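Local structure of eukaryotic translation initiation factor 4 gamma 2 (4IUL) at residues 202-207 / 244-249; 73-78 / 159-164; 187-192 / 232-237; 151-156 / 193-198. The protein probably acts in translation initiation as an eIF4G-like factor whose MIF4G domain of HEAT repeats interacts with the RNA helicase eIF4A. All blocks are in the same frame, centred on the assembly; numbering follows the deposited sequence.

Contact 1: 202-207 / 244-249; sequences IMRTVG and QDTVEL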
# COMPACT_ATOMS: atom_id res chain seq x y z
N ILE A 202 -9.95 -1.14 -2.43
CA ILE A 202 -9.18 -0.02 -2.97
C ILE A 202 -10.10 1.03 -3.57
O ILE A 202 -9.98 2.22 -3.29
CB ILE A 202 -8.20 -0.49 -4.07
CG1 ILE A 202 -6.91 -1.00 -3.44
CG2 ILE A 202 -7.91 0.64 -5.05
CD1 ILE A 202 -6.16 0.06 -2.65
N MET A 203 -11.04 0.57 -4.39
CA MET A 203 -11.99 1.46 -5.04
C MET A 203 -12.79 2.31 -4.05
O MET A 203 -13.02 3.50 -4.30
CB MET A 203 -12.93 0.63 -5.93
CG MET A 203 -13.34 1.31 -7.22
SD MET A 203 -11.98 1.61 -8.38
CE MET A 203 -11.82 3.31 -8.23
N ARG A 204 -13.20 1.74 -2.92
CA ARG A 204 -13.96 2.50 -1.92
C ARG A 204 -13.07 3.45 -1.13
O ARG A 204 -13.54 4.45 -0.60
CB ARG A 204 -14.68 1.57 -0.93
CG ARG A 204 -15.74 0.68 -1.54
CD ARG A 204 -16.53 -0.06 -0.46
NE ARG A 204 -17.50 0.79 0.21
CZ ARG A 204 -18.68 1.14 -0.32
NH1 ARG A 204 -19.03 0.70 -1.52
NH2 ARG A 204 -19.50 1.93 0.36
N THR A 205 -11.78 3.12 -1.08
CA THR A 205 -10.79 3.91 -0.34
C THR A 205 -10.20 5.07 -1.15
O THR A 205 -10.11 6.20 -0.66
CB THR A 205 -9.60 3.02 0.12
OG1 THR A 205 -10.08 1.92 0.90
CG2 THR A 205 -8.63 3.84 0.95
N VAL A 206 -9.81 4.79 -2.39
CA VAL A 206 -9.19 5.78 -3.26
C VAL A 206 -10.01 6.24 -4.47
O VAL A 206 -9.75 7.30 -5.05
CB VAL A 206 -7.83 5.23 -3.75
CG1 VAL A 206 -7.36 5.94 -4.98
CG2 VAL A 206 -6.80 5.38 -2.65
N GLY A 207 -11.01 5.45 -4.85
CA GLY A 207 -11.84 5.77 -5.99
C GLY A 207 -12.24 7.22 -6.21
O GLY A 207 -12.01 7.77 -7.29
N GLN A 244 -21.38 -5.11 -7.52
CA GLN A 244 -22.60 -4.35 -7.79
C GLN A 244 -22.73 -3.14 -6.89
O GLN A 244 -23.17 -2.08 -7.32
CB GLN A 244 -23.84 -5.24 -7.63
CG GLN A 244 -23.93 -6.39 -8.62
CD GLN A 244 -25.25 -7.13 -8.53
OE1 GLN A 244 -25.47 -8.13 -9.22
NE2 GLN A 244 -26.15 -6.65 -7.67
N ASP A 245 -22.35 -3.29 -5.62
CA ASP A 245 -22.45 -2.19 -4.68
C ASP A 245 -21.43 -1.09 -4.99
O ASP A 245 -21.70 0.09 -4.79
CB ASP A 245 -22.25 -2.68 -3.25
CG ASP A 245 -22.48 -1.58 -2.22
OD1 ASP A 245 -23.63 -1.08 -2.12
OD2 ASP A 245 -21.51 -1.21 -1.51
N THR A 246 -20.25 -1.48 -5.47
CA THR A 246 -19.20 -0.52 -5.81
C THR A 246 -19.60 0.26 -7.06
O THR A 246 -19.51 1.48 -7.09
CB THR A 246 -17.86 -1.24 -6.04
OG1 THR A 246 -17.46 -1.89 -4.83
CG2 THR A 246 -16.78 -0.24 -6.44
N VAL A 247 -20.04 -0.46 -8.09
CA VAL A 247 -20.47 0.14 -9.34
C VAL A 247 -21.59 1.16 -9.12
O VAL A 247 -21.54 2.27 -9.66
CB VAL A 247 -20.96 -0.94 -10.32
CG1 VAL A 247 -21.84 -0.33 -11.40
CG2 VAL A 247 -19.76 -1.62 -10.96
N GLU A 248 -22.59 0.78 -8.33
CA GLU A 248 -23.72 1.64 -8.02
C GLU A 248 -23.29 2.93 -7.31
O GLU A 248 -23.90 3.98 -7.49
CB GLU A 248 -24.71 0.89 -7.13
CG GLU A 248 -25.97 1.67 -6.77
CD GLU A 248 -26.87 0.90 -5.81
OE1 GLU A 248 -27.35 -0.20 -6.18
OE2 GLU A 248 -27.09 1.40 -4.69
N LEU A 249 -22.24 2.83 -6.51
CA LEU A 249 -21.73 3.99 -5.78
C LEU A 249 -21.13 5.00 -6.75
O LEU A 249 -21.27 6.21 -6.57
CB LEU A 249 -20.67 3.55 -4.76
CG LEU A 249 -20.04 4.64 -3.89
CD1 LEU A 249 -21.11 5.34 -3.09
CD2 LEU A 249 -19.00 4.02 -2.96

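Contact 2: 73-78 / 159-164; sequences YSSLYA and IGELGK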
# COMPACT_ATOMS: atom_id res chain seq x y z
N TYR A 73 -2.72 -4.72 9.83
CA TYR A 73 -2.48 -3.44 10.47
C TYR A 73 -2.03 -2.33 9.52
O TYR A 73 -1.45 -1.34 9.97
CB TYR A 73 -1.46 -3.59 11.60
CG TYR A 73 -2.02 -4.19 12.87
CD1 TYR A 73 -3.32 -3.91 13.28
CD2 TYR A 73 -1.23 -4.99 13.69
CE1 TYR A 73 -3.82 -4.42 14.47
CE2 TYR A 73 -1.72 -5.50 14.89
CZ TYR A 73 -3.02 -5.21 15.27
OH TYR A 73 -3.52 -5.70 16.45
N SER A 74 -2.28 -2.49 8.22
CA SER A 74 -1.89 -1.48 7.22
C SER A 74 -2.25 -0.09 7.74
O SER A 74 -1.42 0.83 7.77
CB SER A 74 -2.62 -1.71 5.90
OG SER A 74 -2.13 -2.84 5.21
N SER A 75 -3.52 0.04 8.12
CA SER A 75 -4.09 1.26 8.64
C SER A 75 -3.20 1.87 9.74
O SER A 75 -2.90 3.06 9.72
CB SER A 75 -5.48 0.94 9.19
OG SER A 75 -6.09 2.07 9.76
N LEU A 76 -2.79 1.04 10.69
CA LEU A 76 -1.94 1.48 11.79
C LEU A 76 -0.59 1.99 11.31
O LEU A 76 -0.13 3.05 11.73
CB LEU A 76 -1.69 0.34 12.78
CG LEU A 76 -2.39 0.39 14.14
CD1 LEU A 76 -3.86 -0.01 14.00
CD2 LEU A 76 -1.66 -0.54 15.10
N TYR A 77 0.06 1.21 10.44
CA TYR A 77 1.38 1.60 9.93
C TYR A 77 1.29 2.84 9.04
O TYR A 77 2.20 3.67 9.03
CB TYR A 77 2.02 0.44 9.17
CG TYR A 77 2.18 -0.81 10.02
CD1 TYR A 77 2.80 -0.75 11.27
CD2 TYR A 77 1.66 -2.03 9.60
CE1 TYR A 77 2.89 -1.88 12.09
CE2 TYR A 77 1.73 -3.16 10.41
CZ TYR A 77 2.35 -3.08 11.65
OH TYR A 77 2.39 -4.18 12.47
N ALA A 78 0.18 2.98 8.32
CA ALA A 78 -0.02 4.14 7.46
C ALA A 78 -0.08 5.41 8.30
O ALA A 78 0.42 6.46 7.89
CB ALA A 78 -1.31 3.98 6.64
N ILE A 159 -0.68 0.05 0.21
CA ILE A 159 -0.59 1.16 -0.73
C ILE A 159 -1.91 1.95 -0.67
O ILE A 159 -1.91 3.18 -0.60
CB ILE A 159 -0.31 0.65 -2.16
CG1 ILE A 159 1.14 0.14 -2.24
CG2 ILE A 159 -0.54 1.77 -3.18
CD1 ILE A 159 1.46 -0.66 -3.51
N GLY A 160 -3.03 1.23 -0.69
CA GLY A 160 -4.31 1.89 -0.61
C GLY A 160 -4.39 2.79 0.62
O GLY A 160 -4.79 3.95 0.53
N GLU A 161 -4.00 2.26 1.78
CA GLU A 161 -4.05 3.02 3.03
C GLU A 161 -3.16 4.27 3.04
O GLU A 161 -3.49 5.26 3.69
CB GLU A 161 -3.69 2.13 4.22
CG GLU A 161 -4.78 1.13 4.59
CD GLU A 161 -6.09 1.80 5.00
OE1 GLU A 161 -7.10 1.63 4.28
OE2 GLU A 161 -6.12 2.51 6.03
N LEU A 162 -2.05 4.22 2.32
CA LEU A 162 -1.15 5.36 2.25
C LEU A 162 -1.74 6.42 1.32
O LEU A 162 -1.69 7.62 1.61
CB LEU A 162 0.23 4.92 1.75
CG LEU A 162 1.08 4.04 2.68
CD1 LEU A 162 2.30 3.52 1.92
CD2 LEU A 162 1.51 4.83 3.91
N GLY A 163 -2.30 5.97 0.20
CA GLY A 163 -2.90 6.89 -0.75
C GLY A 163 -3.99 7.73 -0.08
O GLY A 163 -4.14 8.92 -0.35
N LYS A 164 -4.75 7.09 0.80
CA LYS A 164 -5.82 7.75 1.52
C LYS A 164 -5.32 8.96 2.32
O LYS A 164 -6.07 9.91 2.55
CB LYS A 164 -6.48 6.73 2.45
CG LYS A 164 -7.63 7.23 3.31
CD LYS A 164 -8.32 6.03 3.97
CE LYS A 164 -9.13 6.43 5.20
NZ LYS A 164 -8.23 6.81 6.34

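Contact 3: 187-192 / 232-237; sequences VQLKDM and SKELPA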
# COMPACT_ATOMS: atom_id res chain seq x y z
N VAL A 187 -4.64 -18.47 -14.50
CA VAL A 187 -5.73 -18.29 -13.54
C VAL A 187 -7.10 -18.39 -14.22
O VAL A 187 -7.27 -17.97 -15.37
CB VAL A 187 -5.62 -16.92 -12.83
CG1 VAL A 187 -6.76 -16.74 -11.84
CG2 VAL A 187 -4.29 -16.82 -12.11
N GLN A 188 -8.08 -18.94 -13.50
CA GLN A 188 -9.43 -19.07 -14.02
C GLN A 188 -10.36 -18.10 -13.31
O GLN A 188 -10.18 -17.80 -12.13
CB GLN A 188 -9.94 -20.51 -13.85
CG GLN A 188 -9.24 -21.52 -14.74
CD GLN A 188 -9.85 -22.90 -14.63
OE1 GLN A 188 -9.79 -23.55 -13.58
NE2 GLN A 188 -10.46 -23.37 -15.72
N LEU A 189 -11.36 -17.60 -14.05
CA LEU A 189 -12.33 -16.65 -13.52
C LEU A 189 -12.89 -17.04 -12.15
O LEU A 189 -13.26 -16.19 -11.35
CB LEU A 189 -13.47 -16.45 -14.52
CG LEU A 189 -14.68 -15.59 -14.12
CD1 LEU A 189 -14.22 -14.23 -13.62
CD2 LEU A 189 -15.61 -15.43 -15.32
N LYS A 190 -12.95 -18.35 -11.90
CA LYS A 190 -13.47 -18.85 -10.63
C LYS A 190 -12.49 -18.66 -9.47
O LYS A 190 -12.87 -18.78 -8.30
CB LYS A 190 -13.81 -20.34 -10.77
CG LYS A 190 -12.63 -21.22 -11.15
CD LYS A 190 -13.00 -22.70 -11.19
CE LYS A 190 -11.78 -23.56 -11.46
NZ LYS A 190 -12.06 -25.02 -11.38
N ASP A 191 -11.24 -18.34 -9.78
CA ASP A 191 -10.23 -18.16 -8.75
C ASP A 191 -9.74 -16.71 -8.60
O ASP A 191 -8.56 -16.48 -8.35
CB ASP A 191 -9.02 -19.06 -9.02
CG ASP A 191 -9.42 -20.51 -9.20
OD1 ASP A 191 -10.15 -21.04 -8.34
OD2 ASP A 191 -9.01 -21.12 -10.21
N MET A 192 -10.65 -15.76 -8.76
CA MET A 192 -10.29 -14.35 -8.65
C MET A 192 -11.10 -13.65 -7.57
O MET A 192 -11.19 -12.42 -7.54
CB MET A 192 -10.51 -13.64 -9.98
CG MET A 192 -9.76 -14.26 -11.14
SD MET A 192 -9.66 -13.15 -12.55
CE MET A 192 -11.40 -12.92 -12.93
N SER A 232 -21.33 -12.82 -13.59
CA SER A 232 -20.63 -14.05 -13.92
C SER A 232 -21.08 -15.18 -12.99
O SER A 232 -21.22 -14.98 -11.78
CB SER A 232 -19.12 -13.85 -13.79
OG SER A 232 -18.43 -15.05 -14.08
N LYS A 233 -21.30 -16.35 -13.56
CA LYS A 233 -21.74 -17.50 -12.78
C LYS A 233 -20.54 -18.22 -12.17
O LYS A 233 -20.70 -19.17 -11.40
CB LYS A 233 -22.54 -18.47 -13.66
CG LYS A 233 -21.77 -18.99 -14.86
CD LYS A 233 -22.58 -20.04 -15.62
CE LYS A 233 -21.76 -20.68 -16.73
NZ LYS A 233 -22.50 -21.82 -17.35
N GLU A 234 -19.34 -17.76 -12.49
CA GLU A 234 -18.12 -18.36 -11.98
C GLU A 234 -17.71 -17.78 -10.64
O GLU A 234 -16.90 -18.37 -9.91
CB GLU A 234 -16.98 -18.17 -12.99
CG GLU A 234 -17.35 -18.49 -14.43
CD GLU A 234 -17.89 -19.90 -14.59
OE1 GLU A 234 -17.18 -20.86 -14.21
OE2 GLU A 234 -19.02 -20.05 -15.10
N LEU A 235 -18.26 -16.61 -10.30
CA LEU A 235 -17.93 -15.94 -9.05
C LEU A 235 -18.96 -16.15 -7.96
O LEU A 235 -20.16 -16.17 -8.22
CB LEU A 235 -17.76 -14.44 -9.29
CG LEU A 235 -16.75 -13.99 -10.35
CD1 LEU A 235 -16.85 -12.49 -10.52
CD2 LEU A 235 -15.35 -14.41 -9.94
N PRO A 236 -18.51 -16.30 -6.70
CA PRO A 236 -19.40 -16.49 -5.55
C PRO A 236 -20.45 -15.39 -5.47
O PRO A 236 -20.33 -14.36 -6.14
CB PRO A 236 -18.44 -16.47 -4.37
CG PRO A 236 -17.22 -17.10 -4.94
CD PRO A 236 -17.10 -16.43 -6.29
N ALA A 237 -21.47 -15.60 -4.65
CA ALA A 237 -22.53 -14.61 -4.50
C ALA A 237 -21.99 -13.32 -3.89
O ALA A 237 -22.21 -12.24 -4.43
CB ALA A 237 -23.66 -15.17 -3.64

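Contact 4: 151-156 / 193-198; sequences KMLGNI and GEDLEC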
# COMPACT_ATOMS: atom_id res chain seq x y z
N LYS A 151 1.18 -12.18 -0.63
CA LYS A 151 2.04 -11.05 -0.30
C LYS A 151 1.67 -9.83 -1.14
O LYS A 151 1.65 -8.71 -0.66
CB LYS A 151 3.51 -11.39 -0.52
CG LYS A 151 4.11 -12.37 0.49
CD LYS A 151 3.96 -11.85 1.92
CE LYS A 151 4.62 -12.77 2.93
NZ LYS A 151 4.08 -14.15 2.89
N MET A 152 1.36 -10.08 -2.42
CA MET A 152 1.00 -9.03 -3.35
C MET A 152 -0.26 -8.30 -2.90
O MET A 152 -0.36 -7.08 -3.02
CB MET A 152 0.77 -9.62 -4.75
CG MET A 152 0.51 -8.60 -5.84
SD MET A 152 1.98 -7.62 -6.27
CE MET A 152 1.75 -6.18 -5.20
N LEU A 153 -1.24 -9.04 -2.38
CA LEU A 153 -2.47 -8.42 -1.92
C LEU A 153 -2.21 -7.56 -0.68
O LEU A 153 -2.77 -6.48 -0.53
CB LEU A 153 -3.54 -9.48 -1.61
CG LEU A 153 -3.91 -10.32 -2.84
CD1 LEU A 153 -5.10 -11.24 -2.52
CD2 LEU A 153 -4.26 -9.39 -3.99
N GLY A 154 -1.35 -8.07 0.20
CA GLY A 154 -1.01 -7.31 1.39
C GLY A 154 -0.32 -6.02 0.97
O GLY A 154 -0.54 -4.97 1.57
N ASN A 155 0.52 -6.10 -0.06
CA ASN A 155 1.24 -4.93 -0.55
C ASN A 155 0.26 -3.89 -1.08
O ASN A 155 0.37 -2.70 -0.77
CB ASN A 155 2.22 -5.32 -1.66
CG ASN A 155 3.29 -4.26 -1.90
OD1 ASN A 155 3.30 -3.22 -1.25
ND2 ASN A 155 4.19 -4.52 -2.84
N ILE A 156 -0.71 -4.34 -1.87
CA ILE A 156 -1.70 -3.45 -2.45
C ILE A 156 -2.57 -2.76 -1.38
O ILE A 156 -2.88 -1.58 -1.51
CB ILE A 156 -2.60 -4.20 -3.46
CG1 ILE A 156 -1.74 -4.61 -4.66
CG2 ILE A 156 -3.75 -3.31 -3.90
CD1 ILE A 156 -2.47 -5.45 -5.67
N GLY A 193 -11.69 -14.43 -6.67
CA GLY A 193 -12.49 -13.87 -5.60
C GLY A 193 -11.77 -12.85 -4.74
O GLY A 193 -12.19 -11.70 -4.66
N GLU A 194 -10.69 -13.26 -4.08
CA GLU A 194 -9.96 -12.34 -3.21
C GLU A 194 -9.25 -11.23 -3.98
O GLU A 194 -8.92 -10.19 -3.42
CB GLU A 194 -8.98 -13.12 -2.33
CG GLU A 194 -8.00 -13.99 -3.07
CD GLU A 194 -7.30 -14.97 -2.15
OE1 GLU A 194 -8.00 -15.84 -1.59
OE2 GLU A 194 -6.07 -14.86 -1.97
N ASP A 195 -9.03 -11.44 -5.28
CA ASP A 195 -8.40 -10.42 -6.10
C ASP A 195 -9.43 -9.32 -6.36
O ASP A 195 -9.14 -8.13 -6.23
CB ASP A 195 -7.91 -11.03 -7.41
CG ASP A 195 -6.42 -11.28 -7.42
OD1 ASP A 195 -5.85 -11.54 -6.33
OD2 ASP A 195 -5.81 -11.22 -8.51
N LEU A 196 -10.65 -9.74 -6.71
CA LEU A 196 -11.73 -8.80 -6.98
C LEU A 196 -12.23 -8.14 -5.69
O LEU A 196 -12.69 -7.00 -5.72
CB LEU A 196 -12.88 -9.52 -7.68
CG LEU A 196 -12.65 -9.78 -9.17
CD1 LEU A 196 -13.78 -10.62 -9.76
CD2 LEU A 196 -12.55 -8.45 -9.89
N GLU A 197 -12.12 -8.85 -4.57
CA GLU A 197 -12.57 -8.30 -3.30
C GLU A 197 -11.63 -7.17 -2.87
O GLU A 197 -12.06 -6.18 -2.28
CB GLU A 197 -12.60 -9.39 -2.22
CG GLU A 197 -13.39 -9.01 -0.98
CD GLU A 197 -13.24 -10.01 0.16
OE1 GLU A 197 -13.16 -11.22 -0.12
OE2 GLU A 197 -13.21 -9.57 1.33
N CYS A 198 -10.34 -7.34 -3.16
CA CYS A 198 -9.33 -6.34 -2.83
C CYS A 198 -9.61 -5.08 -3.66
O CYS A 198 -9.58 -3.97 -3.15
CB CYS A 198 -7.94 -6.89 -3.14
SG CYS A 198 -6.53 -5.85 -2.67

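Contact 1: 202-207 / 244-249
Arg204 reaches across from helix 193-210 to Asp245, Thr246 and Leu249 on helix 237-251, two helices of the HEAT-repeat solenoid that run in nearly the same direction, 22° apart. Their short segments keep their axes 10.7 Å from each other, a wide spacing that a long side chain can span. Arginine suits this: its aliphatic chain leaves beside the backbone N and bends at CD (chi3 77°), which brings the guanidinium over to the other helix. One nitrogen does the polar work, NH1 lying 3.1 Å from Asp245 OD2 in a salt bridge. The carboxylate and guanidinium planes are only 20° apart, but OD2 approaches obliquely and the pairing stays single-pronged. Leu249 adds an apolar cover, its CD2 methyl resting over one face of the guanidinium, 3.6 Å from NH1, while the CA of Thr246 lies at the edge. Both charged residues are exposed to solvent.

Deeper in, Thr246 splits its two branches between two tasks. The hydroxyl OG1 turns back along its own helix and bonds to the carbonyl of Leu242, which satisfies it inside a buried setting. The methyl is thereby left for the neighbouring helix, where the side chain of Met203 crosses it at about a right angle. Helix 216-227 packs against both residues, with Phe223 on Met203 and Met226 on Thr246. At the crossing itself, Thr246 CG2 lies 3.9 Å from Met203 CG and 4.0 Å from Met203 CB.

Contact 2: 73-78 / 159-164
Ala78 of helix 74-87 makes aliphatic contacts with both Glu161 and Leu162 of helix 141-163. Its CB sits 3.9 Å from Glu161 CB, and Leu162 points a methyl at it, CD2 lying 3.9 Å from Ala78 CA. Alanine fits because the two backbones come close, with the CA atoms of Ala78 and Leu162 only 5.5 Å apart. Ser74, small as well, adds its CB against Glu161 CG at 3.8 Å, while its hydroxyl turns back to bond with the carbonyl of Pro71.

In this HEAT-repeat MIF4G domain the pair forms a buried helix-to-helix joint, the axes 8.8 Å apart and crossing at -43°. Leu116 of helix 107-127 packs on Leu162 from outside the pair.

The polar contribution belongs to Glu161, whose chain bends at CG (chi2 -61°) and lays the carboxylate along the first turn of helix 74-87. Its OE2 is 3.5 Å from Ser75 CA, a van der Waals approach to the backbone. A negative group beside a helix start is probably favoured electrostatically by the helix dipole. With an alanine here, Ser74 CB would probably face a gap where CG had been, and the start of helix 74-87 would lose its neighbouring charge. Ser75, on the exposed side, brings its CB to within 3.6 Å of OE2.

Contact 3: 187-192 / 232-237
A carbon donor links the two backbones here: Lys190 CA points its hydrogen at the carbonyl oxygen of Glu234, with CA and O 3.5 Å apart and an angle of 146° at the hydrogen. Such a CA-H...O contact needs closely spaced chains, and the CA atoms of Lys190 and Glu234 are 4.9 Å apart. Lys190 then carries its long extended chain away from the partner loop, as fits an exposed lysine.

Leu189 supplies the side-chain contact, dividing its two methyls between different neighbours. CD2 faces both the hydroxyl of Ser232 and the aliphatic stem of Glu234, whose CG is 3.6 Å from it. CD1 instead meets Leu235 CD2 at 3.9 Å, the two leucines crossing at about a right angle. Glutamate suits this place near the surface because its CB and CG can cover a leucine while its acid end stays at the surface.

Both segments are loops of the HEAT-repeat domain, one leading into helix 193-210 and the other into helix 237-251, so the contact joins two interhelical turns on the same flank of the fold. The second loop is shaped by an ST turn. Ser232 holds OG anti to its own nitrogen (chi1 179°), where OG accepts the backbone N-H of Glu234 at 3.3 Å, 159° at the hydrogen. Leu235 reaches on from this turn to touch Leu196 at the start of helix 193-210.

Contact 4: 151-156 / 193-198
Leu153 points toward helix 193-210 and sets its forked end against two acids, Glu194 and Asp195, both of which its side chain crosses at about a right angle. CD1 lies 3.8 Å from Glu194 OE2, and both methyls face Asp195 OD1, CD2 the nearer at 3.6 Å. Leucine suits the spot because a branched end can fill the space facing two consecutive residues at once. CD1 also touches the carbon chain of Glu194, whose CG is 4.0 Å away.

One turn further on, Cys198 is directed at helix 141-163 in the same way. Its SG stands opposite the backbone N (chi1 -175°), which carries the sulfur across to Ile156 CG2 at 4.0 Å. The Leu153 methyl CD2 is more distant, 4.4 Å from the same sulfur.

The two segments run almost parallel, 6° apart, in the stacked helices of the HEAT-repeat solenoid, but their axes are 11.0 Å from each other. Helix 170-181 completes the packing: its Leu180 touches Leu153, Ile156 and Cys198 together. An alanine in place of Leu153 would probably open a gap in front of Asp195 and Glu194 and take away a neighbour of Leu180.

Between the segments the chemistry is all van der Waals, carbon against sulfur and carbon against carboxylate oxygen. The carboxylate oxygens meet Leu153 through its methyls alone, so between these segments the join rests on shape and not on directed bonds.

From the N terminus, helix 74-87 opens contact 2 at 73-78, which closes at 159-164 near the end of helix 141-163. Contact 4 starts between them, at 151-156 on that same helix, and closes at 193-198, so it crosses contact 2. Contact 3 opens in the loop 187-192, before contact 4 closes, and ends at 232-237; contact 1 begins at 202-207 inside that span and closes last, at 244-249. Each contact thus crosses the next and none nests. Helix 141-163 serves contacts 2 and 4, helix 193-210 contacts 4 and 1, chaining four helices into one solenoid. Ile202 packs on Gly160, joining contacts 1 and 2, whose centres are 17 Å apart.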